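Local coordinates for methionine import ATP-binding protein metN 2 (Enterococcus faecalis, PDB 2QSW) that is the ATP-binding subunit of an ABC-type importer, represented by its C-terminal NIL domain, a small ACT-like alpha/beta module, at residues P38-S41 and H42-E46. Numbering follows the deposited sequence.
Sequences PIIS and HIVQE. With ZN (zinc ion), chain C.
The imidazole of His42 extends from the first turn of helix 39-47, with the carbonyl O of Pro38 obliquely disposed to the ring and a zinc ion bound to its NE2 at 2.0 Å. The zinc is 3.0 Å from both CD2 and CE1 of His42, so it lies symmetrically beyond the nitrogen. Leu37 and Leu90, from loops, also touch the His42 side chain. One turn later the carboxylate of Glu46 meets the same ion through OE1 at 1.9 Å, while OE2 stays at 3.2 Å, a one-oxygen mode of binding. This is an i, i+4 His-Glu zinc-binding pair on a helix of the ACT-like fold. Both side chains leave the helix with CG opposite the backbone N (chi1 -175° for His42), and this shared setting lets both reach the zinc from the same side. The metal thereby bridges two successive turns on the outer surface of the domain.

In the backbone, alpha-helical bonding begins at Pro38, the N-cap residue. Its carbonyl O is gripped twice: by His42 N and, in a longer bond, by Ser41 OG, which sits 44° above the carbonyl plane. With chi1 at 51° the Ser41 hydroxyl lies between its backbone N and carbonyl carbon, and turns back to Pro38 O. Ile39, Ile40 and Ser41 in turn accept from the amides of Ile43, Val44 and Gln45.

The apolar side chains take the helix into the fold. Ile39 and Ile43, in the conformers described, touch Leu87 of helix 77-89, whereas Ile40 and Val44 reach Val51 of strand 50-61. Ile40 CG2 and Val44 CG2 meet only loosely, at 4.3 Å, but the same Val44 CG2 lies 3.2 Å from Ile40 O, the carbonyl that accepts the Val44 amide.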
# COMPACT_ATOMS: atom_id res chain seq x y z
N PRO A 38 -11.74 -10.13 16.16
CA PRO A 38 -11.02 -9.04 16.82
C PRO A 38 -9.78 -8.65 16.02
O PRO A 38 -8.70 -9.18 16.21
CB PRO A 38 -10.72 -9.62 18.19
CG PRO A 38 -11.67 -10.79 18.34
CD PRO A 38 -11.69 -11.35 16.97
N ILE A 39 -9.99 -7.77 15.06
CA ILE A 39 -9.02 -7.49 13.97
C ILE A 39 -7.63 -7.14 14.48
O ILE A 39 -6.61 -7.72 14.07
CB ILE A 39 -9.50 -6.30 13.11
CG1 ILE A 39 -10.79 -6.65 12.35
CG2 ILE A 39 -8.41 -5.87 12.10
CD1 ILE A 39 -10.65 -7.71 11.32
N ILE A 40 -7.58 -6.16 15.39
CA ILE A 40 -6.25 -5.66 15.77
C ILE A 40 -5.47 -6.71 16.53
O ILE A 40 -4.30 -6.98 16.25
CB ILE A 40 -6.30 -4.34 16.56
CG1 ILE A 40 -6.88 -3.23 15.67
CG2 ILE A 40 -4.91 -3.98 17.08
CD1 ILE A 40 -6.09 -2.89 14.38
N SER A 41 -6.09 -7.36 17.52
CA SER A 41 -5.35 -8.44 18.21
C SER A 41 -5.00 -9.60 17.27
O SER A 41 -3.95 -10.25 17.41
CB SER A 41 -6.10 -8.95 19.44
OG SER A 41 -7.43 -9.27 19.11
N HIS A 42 -5.91 -9.89 16.33
CA HIS A 42 -5.68 -10.97 15.40
C HIS A 42 -4.37 -10.77 14.61
O HIS A 42 -3.53 -11.66 14.51
CB HIS A 42 -6.86 -11.04 14.45
CG HIS A 42 -6.81 -12.19 13.52
ND1 HIS A 42 -7.43 -13.39 13.79
CD2 HIS A 42 -6.22 -12.34 12.31
CE1 HIS A 42 -7.22 -14.23 12.79
NE2 HIS A 42 -6.50 -13.62 11.88
N ILE A 43 -4.20 -9.56 14.09
CA ILE A 43 -2.98 -9.28 13.31
C ILE A 43 -1.74 -9.17 14.20
O ILE A 43 -0.66 -9.60 13.79
CB ILE A 43 -3.14 -8.06 12.31
CG1 ILE A 43 -3.26 -6.69 13.01
CG2 ILE A 43 -4.29 -8.35 11.38
CD1 ILE A 43 -2.68 -5.57 12.17
N VAL A 44 -1.88 -8.63 15.41
CA VAL A 44 -0.77 -8.58 16.32
C VAL A 44 -0.20 -9.96 16.55
O VAL A 44 1.01 -10.17 16.46
CB VAL A 44 -1.17 -7.95 17.68
CG1 VAL A 44 -0.10 -8.25 18.76
CG2 VAL A 44 -1.42 -6.44 17.50
N GLN A 45 -1.08 -10.92 16.81
CA GLN A 45 -0.68 -12.27 17.14
C GLN A 45 -0.19 -13.03 15.92
O GLN A 45 0.82 -13.77 15.99
CB GLN A 45 -1.86 -12.97 17.80
CG GLN A 45 -2.13 -12.39 19.15
CD GLN A 45 -3.34 -12.98 19.83
OE1 GLN A 45 -4.46 -12.97 19.30
NE2 GLN A 45 -3.11 -13.45 21.03
N GLU A 46 -0.87 -12.87 14.80
CA GLU A 46 -0.53 -13.66 13.64
C GLU A 46 0.75 -13.21 12.97
O GLU A 46 1.51 -14.08 12.48
CB GLU A 46 -1.67 -13.63 12.63
CG GLU A 46 -1.38 -14.42 11.37
CD GLU A 46 -2.63 -14.69 10.56
OE1 GLU A 46 -3.74 -14.49 11.05
OE2 GLU A 46 -2.51 -15.11 9.40
ZN ZN C . -5.54 -14.55 10.35